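Local structure of protein MJ1225 (Methanocaldococcus jannaschii, 3KH5) at residues V191-S196 and R231-A236; I254-V259 and I269-D274. The protein contains four CBS domains, binds AMP and ADP, and is probably an archaeal counterpart of the gamma subunit of AMP-activated protein kinase, of unknown function. All blocks are in the same frame, centred on the assembly; numbering follows the deposited sequence.

Contact 1: V191-S196 and R231-A236; sequences VGIITS and RDVITA. With AMP (adenosine monophosphate), chain C.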
loop_
_atom_site.group_PDB
_atom_site.type_symbol
_atom_site.label_atom_id
_atom_site.label_comp_id
_atom_site.label_asym_id
_atom_site.label_seq_id
_atom_site.Cartn_x
_atom_site.Cartn_y
_atom_site.Cartn_z
ATOM N N VAL A 191 9.594 -17.771 -3.668
ATOM C CA VAL A 191 8.551 -18.743 -3.994
ATOM C C VAL A 191 7.192 -18.075 -4.189
ATOM O O VAL A 191 6.220 -18.728 -4.578
ATOM C CB VAL A 191 8.468 -19.885 -2.943
ATOM C CG1 VAL A 191 9.657 -20.835 -3.082
ATOM C CG2 VAL A 191 8.384 -19.335 -1.527
ATOM N N GLY A 192 7.147 -16.771 -3.927
ATOM C CA GLY A 192 5.935 -15.978 -4.083
ATOM C C GLY A 192 6.076 -14.544 -3.602
ATOM O O GLY A 192 7.161 -14.104 -3.221
ATOM N N ILE A 193 4.967 -13.814 -3.638
ATOM C CA ILE A 193 4.884 -12.470 -3.073
ATOM C C ILE A 193 3.517 -12.312 -2.397
ATOM O O ILE A 193 2.522 -12.888 -2.845
ATOM C CB ILE A 193 5.124 -11.369 -4.151
ATOM C CG1 ILE A 193 5.401 -9.998 -3.506
ATOM C CG2 ILE A 193 3.970 -11.313 -5.166
ATOM C CD1 ILE A 193 6.017 -8.962 -4.453
ATOM N N ILE A 194 3.485 -11.551 -1.310
ATOM C CA ILE A 194 2.254 -11.269 -0.581
ATOM C C ILE A 194 2.219 -9.766 -0.266
ATOM O O ILE A 194 3.240 -9.190 0.129
ATOM C CB ILE A 194 2.144 -12.157 0.704
ATOM C CG1 ILE A 194 0.742 -12.069 1.321
ATOM C CG2 ILE A 194 3.223 -11.811 1.735
ATOM C CD1 ILE A 194 -0.297 -12.918 0.605
ATOM N N THR A 195 1.063 -9.131 -0.480
ATOM C CA THR A 195 0.908 -7.689 -0.224
ATOM C C THR A 195 -0.316 -7.414 0.657
ATOM O O THR A 195 -1.154 -8.296 0.838
ATOM C CB THR A 195 0.829 -6.848 -1.537
ATOM O OG1 THR A 195 -0.472 -6.972 -2.127
ATOM C CG2 THR A 195 1.900 -7.276 -2.548
ATOM N N SER A 196 -0.419 -6.199 1.199
ATOM C CA SER A 196 -1.569 -5.815 2.031
ATOM C C SER A 196 -2.909 -5.940 1.286
ATOM O O SER A 196 -3.947 -6.203 1.898
ATOM C CB SER A 196 -1.398 -4.397 2.578
ATOM O OG SER A 196 -1.296 -3.446 1.530
ATOM N N ARG A 231 2.197 -16.901 -6.471
ATOM C CA ARG A 231 3.382 -17.743 -6.660
ATOM C C ARG A 231 4.258 -17.261 -7.792
ATOM O O ARG A 231 5.479 -17.421 -7.751
ATOM C CB ARG A 231 2.978 -19.185 -6.932
ATOM C CG ARG A 231 2.470 -19.890 -5.718
ATOM C CD ARG A 231 2.101 -21.306 -6.058
ATOM N NE ARG A 231 1.223 -21.846 -5.033
ATOM C CZ ARG A 231 1.640 -22.409 -3.901
ATOM N NH1 ARG A 231 2.938 -22.523 -3.637
ATOM N NH2 ARG A 231 0.751 -22.864 -3.030
ATOM N N ASP A 232 3.637 -16.673 -8.804
ATOM C CA ASP A 232 4.392 -16.218 -9.950
ATOM C C ASP A 232 4.630 -14.719 -9.902
ATOM O O ASP A 232 3.718 -13.909 -10.095
ATOM C CB ASP A 232 3.742 -16.704 -11.238
ATOM C CG ASP A 232 3.786 -18.217 -11.353
ATOM O OD1 ASP A 232 4.850 -18.775 -11.704
ATOM O OD2 ASP A 232 2.753 -18.856 -11.063
ATOM N N VAL A 233 5.883 -14.375 -9.624
ATOM C CA VAL A 233 6.256 -13.017 -9.286
ATOM C C VAL A 233 7.001 -12.375 -10.448
ATOM O O VAL A 233 7.817 -13.024 -11.105
ATOM C CB VAL A 233 7.151 -12.987 -8.024
ATOM C CG1 VAL A 233 7.245 -11.577 -7.467
ATOM C CG2 VAL A 233 6.612 -13.928 -6.963
ATOM N N ILE A 234 6.696 -11.107 -10.707
ATOM C CA ILE A 234 7.485 -10.297 -11.626
ATOM C C ILE A 234 8.698 -9.793 -10.849
ATOM O O ILE A 234 8.555 -9.096 -9.837
ATOM C CB ILE A 234 6.663 -9.121 -12.199
ATOM C CG1 ILE A 234 5.479 -9.654 -13.015
ATOM C CG2 ILE A 234 7.545 -8.214 -13.059
ATOM C CD1 ILE A 234 4.359 -8.661 -13.219
ATOM N N THR A 235 9.885 -10.168 -11.322
ATOM C CA THR A 235 11.141 -9.916 -10.618
ATOM C C THR A 235 12.068 -9.020 -11.433
ATOM O O THR A 235 11.874 -8.854 -12.640
ATOM C CB THR A 235 11.885 -11.241 -10.319
ATOM O OG1 THR A 235 12.240 -11.884 -11.551
ATOM C CG2 THR A 235 11.017 -12.178 -9.499
ATOM N N ALA A 236 13.063 -8.436 -10.773
ATOM C CA ALA A 236 14.157 -7.766 -11.467
ATOM C C ALA A 236 15.441 -8.550 -11.211
ATOM O O ALA A 236 15.446 -9.488 -10.409
ATOM C CB ALA A 236 14.292 -6.324 -10.992
HETATM P P AMP C . -0.325 -4.081 -4.722
HETATM O O1P AMP C . -1.327 -3.056 -5.109
HETATM O O2P AMP C . -0.171 -4.167 -3.117
HETATM O O3P AMP C . 1.161 -3.728 -5.268
HETATM O "O5'" AMP C . -0.682 -5.565 -5.217
HETATM C "C5'" AMP C . -1.810 -5.872 -6.071
HETATM C "C4'" AMP C . -1.694 -7.311 -6.579
HETATM O "O4'" AMP C . -0.449 -7.354 -7.336
HETATM C "C3'" AMP C . -1.523 -8.226 -5.352
HETATM O "O3'" AMP C . -2.246 -9.461 -5.533
HETATM C "C2'" AMP C . -0.021 -8.499 -5.327
HETATM O "O2'" AMP C . 0.238 -9.804 -4.798
HETATM C "C1'" AMP C . 0.352 -8.425 -6.812
HETATM N N9 AMP C . 1.788 -8.082 -7.027
HETATM C C8 AMP C . 2.461 -7.065 -6.479
HETATM N N7 AMP C . 3.724 -7.078 -6.905
HETATM C C5 AMP C . 3.853 -8.113 -7.728
HETATM C C6 AMP C . 4.913 -8.621 -8.463
HETATM N N6 AMP C . 6.107 -8.033 -8.409
HETATM N N1 AMP C . 4.710 -9.711 -9.226
HETATM C C2 AMP C . 3.520 -10.303 -9.286
HETATM N N3 AMP C . 2.486 -9.840 -8.595
HETATM C C4 AMP C . 2.625 -8.752 -7.813
#

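Contact 2: I254-V259 and I269-D274; sequences IGALPV and IITEKD. With ADP (adenosine-5'-diphosphate), chain E; AMP (adenosine monophosphate), chain C.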
loop_
_atom_site.group_PDB
_atom_site.type_symbol
_atom_site.label_atom_id
_atom_site.label_comp_id
_atom_site.label_asym_id
_atom_site.label_seq_id
_atom_site.Cartn_x
_atom_site.Cartn_y
_atom_site.Cartn_z
ATOM N N ILE A 254 2.162 -1.896 -10.354
ATOM C CA ILE A 254 2.876 -2.720 -9.385
ATOM C C ILE A 254 3.890 -1.768 -8.761
ATOM O O ILE A 254 4.410 -0.888 -9.452
ATOM C CB ILE A 254 3.562 -3.925 -10.091
ATOM C CG1 ILE A 254 2.521 -4.990 -10.456
ATOM C CG2 ILE A 254 4.668 -4.548 -9.221
ATOM C CD1 ILE A 254 2.978 -5.960 -11.545
ATOM N N GLY A 255 4.149 -1.904 -7.466
ATOM C CA GLY A 255 5.048 -0.972 -6.789
ATOM C C GLY A 255 6.390 -1.551 -6.398
ATOM O O GLY A 255 7.294 -0.806 -6.035
ATOM N N ALA A 256 6.522 -2.874 -6.472
ATOM C CA ALA A 256 7.717 -3.558 -5.983
ATOM C C ALA A 256 8.053 -4.825 -6.767
ATOM O O ALA A 256 7.181 -5.662 -7.014
ATOM C CB ALA A 256 7.566 -3.886 -4.497
ATOM N N LEU A 257 9.321 -4.955 -7.156
ATOM C CA LEU A 257 9.836 -6.197 -7.732
ATOM C C LEU A 257 10.958 -6.759 -6.851
ATOM O O LEU A 257 11.913 -6.043 -6.534
ATOM C CB LEU A 257 10.350 -5.984 -9.166
ATOM C CG LEU A 257 9.401 -5.664 -10.329
ATOM C CD1 LEU A 257 8.704 -4.315 -10.158
ATOM C CD2 LEU A 257 10.168 -5.676 -11.649
ATOM N N PRO A 258 10.833 -8.033 -6.428
ATOM C CA PRO A 258 11.944 -8.735 -5.791
ATOM C C PRO A 258 13.086 -8.860 -6.796
ATOM O O PRO A 258 12.835 -9.103 -7.978
ATOM C CB PRO A 258 11.352 -10.116 -5.475
ATOM C CG PRO A 258 9.882 -9.877 -5.379
ATOM C CD PRO A 258 9.604 -8.847 -6.431
ATOM N N VAL A 259 14.318 -8.651 -6.341
ATOM C CA VAL A 259 15.494 -8.804 -7.195
ATOM C C VAL A 259 16.074 -10.192 -6.941
ATOM O O VAL A 259 16.386 -10.546 -5.797
ATOM C CB VAL A 259 16.551 -7.694 -6.948
ATOM C CG1 VAL A 259 17.658 -7.750 -7.994
ATOM C CG2 VAL A 259 15.892 -6.319 -6.941
ATOM N N ILE A 269 15.283 -5.906 -3.244
ATOM C CA ILE A 269 13.947 -5.544 -3.688
ATOM C C ILE A 269 14.090 -4.115 -4.182
ATOM O O ILE A 269 14.943 -3.367 -3.693
ATOM C CB ILE A 269 12.897 -5.688 -2.536
ATOM C CG1 ILE A 269 11.460 -5.479 -3.045
ATOM C CG2 ILE A 269 13.234 -4.768 -1.346
ATOM C CD1 ILE A 269 10.371 -5.887 -2.050
ATOM N N ILE A 270 13.298 -3.744 -5.179
ATOM C CA ILE A 270 13.291 -2.372 -5.668
ATOM C C ILE A 270 11.846 -1.909 -5.800
ATOM O O ILE A 270 10.987 -2.659 -6.266
ATOM C CB ILE A 270 14.086 -2.231 -6.996
ATOM C CG1 ILE A 270 14.080 -0.776 -7.493
ATOM C CG2 ILE A 270 13.572 -3.222 -8.059
ATOM C CD1 ILE A 270 15.226 -0.431 -8.431
ATOM N N THR A 271 11.577 -0.685 -5.363
ATOM C CA THR A 271 10.219 -0.182 -5.382
ATOM C C THR A 271 10.174 1.161 -6.081
ATOM O O THR A 271 11.215 1.739 -6.421
ATOM C CB THR A 271 9.634 -0.024 -3.955
ATOM O OG1 THR A 271 10.266 1.079 -3.292
ATOM C CG2 THR A 271 9.805 -1.301 -3.127
ATOM N N GLU A 272 8.961 1.663 -6.271
ATOM C CA GLU A 272 8.743 2.974 -6.860
ATOM C C GLU A 272 9.469 4.090 -6.121
ATOM O O GLU A 272 9.944 5.031 -6.754
ATOM C CB GLU A 272 7.252 3.284 -6.922
ATOM C CG GLU A 272 6.519 2.465 -7.963
ATOM C CD GLU A 272 5.023 2.691 -7.946
ATOM O OE1 GLU A 272 4.421 2.713 -6.850
ATOM O OE2 GLU A 272 4.443 2.829 -9.040
ATOM N N LYS A 273 9.555 3.998 -4.790
ATOM C CA LYS A 273 10.286 5.010 -4.026
ATOM C C LYS A 273 11.765 4.997 -4.398
ATOM O O LYS A 273 12.383 6.056 -4.528
ATOM C CB LYS A 273 10.116 4.843 -2.512
ATOM C CG LYS A 273 10.515 6.100 -1.720
ATOM C CD LYS A 273 10.441 5.904 -0.207
ATOM C CE LYS A 273 9.038 5.528 0.265
ATOM N NZ LYS A 273 8.006 6.531 -0.120
ATOM N N ASP A 274 12.319 3.798 -4.576
ATOM C CA ASP A 274 13.712 3.631 -5.001
ATOM C C ASP A 274 13.976 4.201 -6.384
ATOM O O ASP A 274 15.028 4.800 -6.618
ATOM C CB ASP A 274 14.095 2.156 -5.029
ATOM C CG ASP A 274 14.072 1.524 -3.665
ATOM O OD1 ASP A 274 14.505 2.181 -2.694
ATOM O OD2 ASP A 274 13.631 0.361 -3.571
HETATM P PB ADP E . 6.302 -0.877 -0.146
HETATM O O1B ADP E . 5.588 -0.616 -1.423
HETATM O O2B ADP E . 6.547 -2.486 0.115
HETATM O O3B ADP E . 5.514 -0.346 1.164
HETATM P PA ADP E . 8.115 1.359 -0.062
HETATM O O1A ADP E . 8.153 2.098 -1.347
HETATM O O2A ADP E . 7.140 2.007 1.047
HETATM O O3A ADP E . 7.753 -0.213 -0.201
HETATM O "O5'" ADP E . 9.579 1.176 0.536
HETATM C "C5'" ADP E . 10.374 2.248 1.074
HETATM C "C4'" ADP E . 11.829 1.710 1.144
HETATM O "O4'" ADP E . 11.797 0.434 1.864
HETATM C "C3'" ADP E . 12.420 1.422 -0.249
HETATM O "O3'" ADP E . 13.823 1.704 -0.239
HETATM C "C2'" ADP E . 12.178 -0.078 -0.445
HETATM O "O2'" ADP E . 13.179 -0.669 -1.292
HETATM C "C1'" ADP E . 12.273 -0.628 0.987
HETATM N N9 ADP E . 11.448 -1.880 1.131
HETATM C C8 ADP E . 10.219 -2.101 0.649
HETATM N N7 ADP E . 9.822 -3.334 0.970
HETATM C C5 ADP E . 10.797 -3.911 1.657
HETATM C C6 ADP E . 10.952 -5.164 2.244
HETATM N N6 ADP E . 9.985 -6.079 2.170
HETATM N N1 ADP E . 12.099 -5.432 2.889
HETATM C C2 ADP E . 13.069 -4.526 2.965
HETATM N N3 ADP E . 12.947 -3.323 2.417
HETATM C C4 ADP E . 11.828 -2.987 1.759
HETATM P P AMP C . -0.325 -4.081 -4.722
HETATM O O1P AMP C . -1.327 -3.056 -5.109
HETATM O O2P AMP C . -0.171 -4.167 -3.117
HETATM O O3P AMP C . 1.161 -3.728 -5.268
HETATM O "O5'" AMP C . -0.682 -5.565 -5.217
HETATM C "C5'" AMP C . -1.810 -5.872 -6.071
HETATM C "C4'" AMP C . -1.694 -7.311 -6.579
HETATM O "O4'" AMP C . -0.449 -7.354 -7.336
HETATM C "C3'" AMP C . -1.523 -8.226 -5.352
HETATM O "O3'" AMP C . -2.246 -9.461 -5.533
HETATM C "C2'" AMP C . -0.021 -8.499 -5.327
HETATM O "O2'" AMP C . 0.238 -9.804 -4.798
HETATM C "C1'" AMP C . 0.352 -8.425 -6.812
HETATM N N9 AMP C . 1.788 -8.082 -7.027
HETATM C C8 AMP C . 2.461 -7.065 -6.479
HETATM N N7 AMP C . 3.724 -7.078 -6.905
HETATM C C5 AMP C . 3.853 -8.113 -7.728
HETATM C C6 AMP C . 4.913 -8.621 -8.463
HETATM N N6 AMP C . 6.107 -8.033 -8.409
HETATM N N1 AMP C . 4.710 -9.711 -9.226
HETATM C C2 AMP C . 3.520 -10.303 -9.286
HETATM N N3 AMP C . 2.486 -9.840 -8.595
HETATM C C4 AMP C . 2.625 -8.752 -7.813
#

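Contact 1: V191-S196 and R231-A236
Val233 packs against Gly192 and Ile193 without any hydrogen bond between the two segments. Its two methyls divide the work. CG2 lies on the strand backbone, with Val233 CG2 3.5 Å from Gly192 C. CG1 is anti to the backbone N (chi1 -165°), which turns it to the neighbouring side chain and the nucleotide: Val233 CG1 is 3.9 Å from Ile193 CB and 3.6 Å from AMP N1. The two side chains meet at about a right angle. Arg231 comes beside the strand more loosely, its CB 4.0 Å from Val191 O.

The apolar contacts continue onto the adenine. Ile193 covers one face of the base, with its CD1 3.8 Å from AMP N7 and its CG2 near C4. Val233 CG1 lies on that same side, while Ile234 CD1 lies on the other side of the plane, just beyond the N1 edge.

The polar contacts go to the nucleotide. The backbone of Ile234 reads the Watson-Crick edge of adenine: Ile234 N donates to AMP N1 at 2.8 Å (167°), and AMP N6 donates to Ile234 O at 3.0 Å (173°). At the other end of the ligand, Thr195 OG1 donates to AMP O2P at 3.0 Å. Thr195 is also the N-cap of the following helix, and Asp198 in that helix bonds AMP as well.

Val191 and Gly192 form a classic beta bulge opposite Val184. The strand of one CBS motif and the loop 231-236, between helices 225-228 and 242-252, of the next thus share one nucleotide, as is characteristic of the cleft of a paired CBS module.

Contact 2: I254-V259 and I269-D274
Gly255 O is gripped from the neighbouring strand end, at the open end of the hairpin, by two groups. Glu272 N donates a hydrogen bond to Gly255 O at 3.0 Å, and Thr271 CA makes a CA-H...O contact with the same oxygen. Glu272 also lays its side chain along Gly255 CA, while its carboxylate pairs with Arg134.

Farther along, Leu257 and Ile270 form an antiparallel hydrogen-bonded pair, with both N-H...O bonds at 3.0 Å between their backbone N and O atoms. Ala256 with Thr271 and Pro258 with Ile269 are the non-hydrogen-bonded pairs on either side. This is the beta hairpin of a CBS domain, running straight into its nucleotide-binding helix. Thr271 is the N-cap of that helix. Its OG1, between the backbone N and the carbonyl carbon (chi1 71°), donates to ADP O1A at 3.0 Å, and its CG2 is left to rest on Ala256 CB at 3.7 Å. Ile269 CG2 lies over one face of the ADP adenine.

Asp274 takes the ribose with both oxygens: ADP O3' donates to Asp274 OD1 at 2.6 Å, and ADP O2' to Asp274 OD2 at 2.5 Å. OD2 also accepts the backbone N-H of Thr271, the N-cap residue, on its anti side. With an alanine here both ribose hydroxyls would probably lose their acceptor, and Thr271 N its side-chain acceptor.

AMP N6 donates to Ala256 O at 3.0 Å, and Ile254, in the loop before the strand, packs its CG2 against AMP N7.

Contacts 1 and 2 have centres 11 Å apart and hold one AMP between them. The amino group of its adenine is shared: N6 donates to Ile234 O in contact 1 and to Ala256 O in contact 2. Ile193 and Ile254 lie on opposite sides of the base. The contacts also touch directly. Ala236 N is 2.9 Å from Pro258 O, a probable hydrogen bond, and Ile234 CD1 packs on Ile254 CD1 at 3.5 Å. Contact 2 also binds an ADP, through residues 269-274, while residues 254-259 face the AMP. Thr195 and Thr271 play matching parts, each an N-cap bonded to the phosphate of its own nucleotide.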